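PDB 5ZF2: thioredoxin (H-type,TRX-H) from Edwardsiella tarda, which inhibits host ASK1-MAPK signalling to promote bacterial pathogenesis and, with its thioredoxin-like fold, may also carry out thiol-disulfide chemistry. Local coordinates for residues Phe10-Ala15 with Asp50-Lys55; Gln73-Leu78 with Arg87-Thr92. One frame throughout, in Å; residues are numbered along the deposited sequence.

Interaction 1 (Phe10-Ala15 with Asp50-Lys55); sequences FTQAQA and DLRVFK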
loop_
_atom_site.group_PDB
_atom_site.type_symbol
_atom_site.label_atom_id
_atom_site.label_comp_id
_atom_site.label_asym_id
_atom_site.label_seq_id
_atom_site.Cartn_x
_atom_site.Cartn_y
_atom_site.Cartn_z
ATOM N N PHE A 10 6.667 1.393 -10.014
ATOM C CA PHE A 10 7.135 1.042 -8.670
ATOM C C PHE A 10 8.640 1.246 -8.541
ATOM O O PHE A 10 9.118 1.839 -7.560
ATOM C CB PHE A 10 6.763 -0.405 -8.335
ATOM C CG PHE A 10 7.262 -0.866 -6.994
ATOM C CD1 PHE A 10 6.607 -0.500 -5.825
ATOM C CD2 PHE A 10 8.385 -1.670 -6.901
ATOM C CE1 PHE A 10 7.080 -0.949 -4.577
ATOM C CE2 PHE A 10 8.869 -2.107 -5.661
ATOM C CZ PHE A 10 8.210 -1.750 -4.507
ATOM N N THR A 11 9.413 0.756 -9.516
ATOM C CA THR A 11 10.860 0.884 -9.417
ATOM C C THR A 11 11.272 2.351 -9.435
ATOM O O THR A 11 12.184 2.759 -8.700
ATOM C CB THR A 11 11.567 0.110 -10.544
ATOM O OG1 THR A 11 11.332 0.746 -11.792
ATOM C CG2 THR A 11 11.082 -1.333 -10.635
ATOM N N GLN A 12 10.579 3.174 -10.229
ATOM C CA GLN A 12 10.915 4.592 -10.253
ATOM C C GLN A 12 10.557 5.256 -8.926
ATOM O O GLN A 12 11.322 6.083 -8.416
ATOM C CB GLN A 12 10.221 5.277 -11.426
ATOM C CG GLN A 12 10.434 6.770 -11.481
ATOM C CD GLN A 12 9.134 7.522 -11.676
ATOM O OE1 GLN A 12 8.654 7.644 -12.800
ATOM N NE2 GLN A 12 8.532 7.995 -10.579
ATOM N N ALA A 13 9.416 4.885 -8.332
ATOM C CA ALA A 13 9.088 5.402 -7.002
ATOM C C ALA A 13 10.139 4.997 -5.964
ATOM O O ALA A 13 10.578 5.829 -5.157
ATOM C CB ALA A 13 7.693 4.924 -6.575
ATOM N N GLN A 14 10.581 3.738 -5.980
ATOM C CA GLN A 14 11.569 3.299 -4.990
ATOM C C GLN A 14 12.897 4.028 -5.134
ATOM O O GLN A 14 13.594 4.250 -4.135
ATOM C CB GLN A 14 11.806 1.795 -5.097
ATOM C CG GLN A 14 10.593 0.978 -4.714
ATOM C CD GLN A 14 10.402 0.903 -3.212
ATOM O OE1 GLN A 14 10.065 1.898 -2.563
ATOM N NE2 GLN A 14 10.617 -0.281 -2.654
ATOM N N ALA A 15 13.289 4.374 -6.352
ATOM C CA ALA A 15 14.544 5.087 -6.554
ATOM C C ALA A 15 14.437 6.584 -6.246
ATOM O O ALA A 15 15.471 7.249 -6.121
ATOM C CB ALA A 15 15.022 4.879 -7.991
ATOM N N ASP A 50 4.084 13.122 0.315
ATOM C CA ASP A 50 5.095 12.498 -0.532
ATOM C C ASP A 50 4.839 11.016 -0.779
ATOM O O ASP A 50 5.611 10.377 -1.499
ATOM C CB ASP A 50 6.482 12.663 0.084
ATOM C CG ASP A 50 6.909 14.125 0.162
ATOM O OD1 ASP A 50 6.591 14.903 -0.767
ATOM O OD2 ASP A 50 7.539 14.494 1.164
ATOM N N LEU A 51 3.783 10.458 -0.210
ATOM C CA LEU A 51 3.596 9.017 -0.259
ATOM C C LEU A 51 3.152 8.602 -1.657
ATOM O O LEU A 51 2.295 9.244 -2.265
ATOM C CB LEU A 51 2.562 8.590 0.782
ATOM C CG LEU A 51 2.258 7.103 0.865
ATOM C CD1 LEU A 51 3.461 6.393 1.350
ATOM C CD2 LEU A 51 1.079 6.870 1.848
ATOM N N ARG A 52 3.757 7.550 -2.181
ATOM C CA ARG A 52 3.403 6.996 -3.478
ATOM C C ARG A 52 2.748 5.638 -3.216
ATOM O O ARG A 52 3.422 4.696 -2.793
ATOM C CB ARG A 52 4.637 6.845 -4.361
ATOM C CG ARG A 52 5.502 8.075 -4.457
ATOM C CD ARG A 52 4.853 9.120 -5.335
ATOM N NE ARG A 52 4.550 8.610 -6.672
ATOM C CZ ARG A 52 5.447 8.435 -7.646
ATOM N NH1 ARG A 52 6.735 8.724 -7.448
ATOM N NH2 ARG A 52 5.050 7.961 -8.825
ATOM N N VAL A 53 1.451 5.541 -3.480
ATOM C CA VAL A 53 0.662 4.337 -3.197
ATOM C C VAL A 53 0.510 3.538 -4.477
ATOM O O VAL A 53 0.161 4.103 -5.523
ATOM C CB VAL A 53 -0.718 4.706 -2.631
ATOM C CG1 VAL A 53 -1.554 3.427 -2.342
ATOM C CG2 VAL A 53 -0.560 5.599 -1.411
ATOM N N PHE A 54 0.777 2.224 -4.408
ATOM C CA PHE A 54 0.542 1.333 -5.536
ATOM C C PHE A 54 -0.468 0.261 -5.153
ATOM O O PHE A 54 -0.269 -0.461 -4.170
ATOM C CB PHE A 54 1.842 0.690 -6.019
ATOM C CG PHE A 54 2.810 1.686 -6.541
ATOM C CD1 PHE A 54 2.744 2.092 -7.874
ATOM C CD2 PHE A 54 3.761 2.240 -5.706
ATOM C CE1 PHE A 54 3.618 3.031 -8.364
ATOM C CE2 PHE A 54 4.637 3.209 -6.187
ATOM C CZ PHE A 54 4.552 3.601 -7.517
ATOM N N LYS A 55 -1.541 0.160 -5.932
ATOM C CA LYS A 55 -2.573 -0.839 -5.702
ATOM C C LYS A 55 -2.223 -2.095 -6.488
ATOM O O LYS A 55 -2.163 -2.070 -7.727
ATOM C CB LYS A 55 -3.946 -0.300 -6.102
ATOM C CG LYS A 55 -4.391 0.959 -5.323
ATOM C CD LYS A 55 -5.132 0.619 -4.025
ATOM C CE LYS A 55 -5.709 1.881 -3.359
ATOM N NZ LYS A 55 -6.828 2.516 -4.135
#
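With chi1 at -64°, the ring of Phe54 is set anti to its own carbonyl carbon and stands off strand 52-57 against helix 7-15, while Phe10 turns CG away from its backbone N (chi1 177°), which brings the rim of its ring toward the Phe54 ring. The two rings make a T-shaped pair, centroids 5.8 Å apart and planes at 77°, in which Phe10 presents its edge to the face of Phe54; the closest approach is Phe10 CD1 to Phe54 CD2, 4.0 Å. The backbone joins in: Phe10 CA lies over the Phe54 face, 4.1 Å from the ring centroid, as a CH-pi contact. One turn further on, Ala13 CB abuts the Phe54 rim at CE2, 3.5 Å away. Helix 7-15 is the crossover of a beta-alpha-beta unit joining strands 2-4 and 20-25 of the thioredoxin fold, and its 10-15 part runs roughly antiparallel to the 52-55 part of the strand that lies between those two in the sheet, the axes of these short segments coming within 9.9 Å. Phe10 also packs on Val22 and Phe54 on Val20, both from strand 20-25. Toward the surface, Arg52, folded back through two bent torsions, lays one guanidinium face under Ala13 CB, offset toward the rim, with NH1 4.0 Å from that methyl. Gln12 NE2 comes up at the guanidinium edge, 3.7 Å from Arg52 NH1, without a hydrogen bond. The charge is held instead by a salt bridge from NH2 to Glu3 OE1 and a hydrogen bond from NE to Ser1 OG.

Interaction 2 (Gln73-Leu78 with Arg87-Thr92); sequences QSTLIL and RSIGET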
loop_
_atom_site.group_PDB
_atom_site.type_symbol
_atom_site.label_atom_id
_atom_site.label_comp_id
_atom_site.label_asym_id
_atom_site.label_seq_id
_atom_site.Cartn_x
_atom_site.Cartn_y
_atom_site.Cartn_z
ATOM N N GLN A 73 -4.888 -11.011 0.647
ATOM C CA GLN A 73 -5.424 -9.694 0.360
ATOM C C GLN A 73 -5.475 -8.896 1.660
ATOM O O GLN A 73 -5.378 -9.451 2.757
ATOM C CB GLN A 73 -6.813 -9.822 -0.260
ATOM C CG GLN A 73 -7.762 -10.633 0.638
ATOM C CD GLN A 73 -8.907 -11.303 -0.116
ATOM O OE1 GLN A 73 -10.028 -11.403 0.394
ATOM N NE2 GLN A 73 -8.626 -11.773 -1.329
ATOM N N SER A 74 -5.624 -7.583 1.527
ATOM C CA SER A 74 -5.617 -6.638 2.645
ATOM C C SER A 74 -4.248 -6.514 3.306
ATOM O O SER A 74 -4.158 -6.059 4.454
ATOM C CB SER A 74 -6.692 -6.974 3.695
ATOM O OG SER A 74 -6.322 -8.093 4.512
ATOM N N THR A 75 -3.173 -6.869 2.594
ATOM C CA THR A 75 -1.811 -6.648 3.078
ATOM C C THR A 75 -1.367 -5.249 2.670
ATOM O O THR A 75 -1.577 -4.838 1.517
ATOM C CB THR A 75 -0.817 -7.674 2.512
ATOM O OG1 THR A 75 -1.229 -9.004 2.840
ATOM C CG2 THR A 75 0.579 -7.441 3.092
ATOM N N LEU A 76 -0.777 -4.514 3.618
ATOM C CA LEU A 76 -0.176 -3.201 3.365
ATOM C C LEU A 76 1.298 -3.292 3.722
ATOM O O LEU A 76 1.651 -3.842 4.781
ATOM C CB LEU A 76 -0.825 -2.094 4.213
ATOM C CG LEU A 76 -2.338 -1.910 4.116
ATOM C CD1 LEU A 76 -2.843 -0.913 5.190
ATOM C CD2 LEU A 76 -2.670 -1.422 2.728
ATOM N N ILE A 77 2.150 -2.785 2.844
ATOM C CA ILE A 77 3.590 -2.791 3.075
ATOM C C ILE A 77 4.117 -1.384 2.878
ATOM O O ILE A 77 3.919 -0.789 1.815
ATOM C CB ILE A 77 4.335 -3.743 2.131
ATOM C CG1 ILE A 77 3.668 -5.127 2.136
ATOM C CG2 ILE A 77 5.841 -3.775 2.555
ATOM C CD1 ILE A 77 4.188 -6.054 1.019
ATOM N N LEU A 78 4.819 -0.868 3.870
ATOM C CA LEU A 78 5.308 0.505 3.804
ATOM C C LEU A 78 6.805 0.457 3.542
ATOM O O LEU A 78 7.535 -0.261 4.227
ATOM C CB LEU A 78 5.005 1.281 5.089
ATOM C CG LEU A 78 5.497 2.740 5.086
ATOM C CD1 LEU A 78 4.775 3.589 3.990
ATOM C CD2 LEU A 78 5.328 3.400 6.454
ATOM N N ARG A 87 4.878 -4.018 7.723
ATOM C CA ARG A 87 3.746 -4.510 6.960
ATOM C C ARG A 87 2.624 -4.836 7.941
ATOM O O ARG A 87 2.828 -4.905 9.162
ATOM C CB ARG A 87 4.130 -5.722 6.093
ATOM C CG ARG A 87 4.545 -6.985 6.869
ATOM C CD ARG A 87 4.737 -8.164 5.902
ATOM N NE ARG A 87 5.746 -7.867 4.881
ATOM C CZ ARG A 87 5.742 -8.393 3.659
ATOM N NH1 ARG A 87 4.774 -9.237 3.321
ATOM N NH2 ARG A 87 6.692 -8.069 2.779
ATOM N N SER A 88 1.429 -5.005 7.390
ATOM C CA SER A 88 0.205 -5.144 8.167
ATOM C C SER A 88 -0.785 -5.935 7.329
ATOM O O SER A 88 -0.854 -5.729 6.109
ATOM C CB SER A 88 -0.345 -3.738 8.517
ATOM O OG SER A 88 -1.679 -3.811 9.006
ATOM N N ILE A 89 -1.550 -6.837 7.958
ATOM C CA ILE A 89 -2.576 -7.617 7.247
ATOM C C ILE A 89 -3.926 -7.451 7.949
ATOM O O ILE A 89 -4.062 -7.791 9.131
ATOM C CB ILE A 89 -2.221 -9.115 7.165
ATOM C CG1 ILE A 89 -0.927 -9.371 6.388
ATOM C CG2 ILE A 89 -3.396 -9.927 6.573
ATOM C CD1 ILE A 89 -0.335 -10.781 6.694
ATOM N N GLY A 90 -4.927 -6.978 7.222
ATOM C CA GLY A 90 -6.289 -7.000 7.713
ATOM C C GLY A 90 -6.685 -5.867 8.643
ATOM O O GLY A 90 -7.818 -5.868 9.140
ATOM N N GLU A 91 -5.813 -4.893 8.868
ATOM C CA GLU A 91 -6.093 -3.813 9.810
ATOM C C GLU A 91 -7.186 -2.887 9.298
ATOM O O GLU A 91 -7.079 -2.357 8.184
ATOM C CB GLU A 91 -4.823 -2.992 10.051
ATOM C CG GLU A 91 -5.034 -1.804 10.975
ATOM C CD GLU A 91 -5.454 -2.259 12.367
ATOM O OE1 GLU A 91 -6.627 -2.021 12.761
ATOM O OE2 GLU A 91 -4.598 -2.868 13.054
ATOM N N THR A 92 -8.222 -2.641 10.127
ATOM C CA THR A 92 -9.271 -1.698 9.734
ATOM C C THR A 92 -9.542 -0.604 10.762
ATOM O O THR A 92 -10.490 0.171 10.580
ATOM C CB THR A 92 -10.597 -2.413 9.418
ATOM O OG1 THR A 92 -11.061 -3.106 10.579
ATOM C CG2 THR A 92 -10.431 -3.404 8.259
HETATM O O HOH W 1 -3.405 -4.295 6.886
#
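Leu76 and Ser88 form an antiparallel hydrogen-bonded pair, bonded in both directions: Leu76 N reaches Ser88 O at 2.8 Å, nearly straight on its N-H, and Ser88 N returns to Leu76 O at 2.9 Å along a more bent path (140°). A third bond, Gly90 N to Ser74 O at 3.0 Å, comes from above the carbonyl plane. Thr75-Ile89 and Ile77-Arg87 are the flanking non-hydrogen-bonded pairs, sharing one face. Arg87 CG lies between backbone N and carbonyl carbon (chi1 65°) and the chain bends at chi3, laying it beside Ile77; Ile77 CD1 sits over one guanidinium face, toward its rim, 3.7 Å from Arg87 NH2. Thr75 OG1 lies 3.6 Å from Ile89 CG1. These strands form the antiparallel hairpin that ends the thioredoxin sheet, with strand 83-89 at its edge. At its mouth Ser74, with positive phi, and Thr75 both face Val24 in a G1 beta bulge; Ser74 probably occupies the place of the cis-proline of classical thioredoxins. One water clamps this end, donating to Ser74 O, accepting from Glu91 N and hydrogen-bonded to Ser88 OG. Further out, Glu84 and Phe68 O hold the Arg87 guanidinium, Gln72 O engages Thr75 OG1, and Phe100 packs against Leu76 and Ser88.

Overall arrangement
Both contacts are built on one mixed sheet, with centres about 17 Å apart on opposite sides of the chain's centre. Strand 20-25 lies between strands 52-57 and 75-80, yet interactions 1 and 2 touch directly where Leu51 CD1 meets Leu78 CD1 at 4.1 Å. Phe68 ties them a second way: its ring packs edge-to-face with Phe10 of interaction 1, while its carbonyl receives Arg87 of interaction 2. Interaction 2 borders the probable redox site, a CxxC motif at the start of helix 30-43: the side chain of Gln73 touches Cys29 and Cys32, and Ser74 also packs on Cys32.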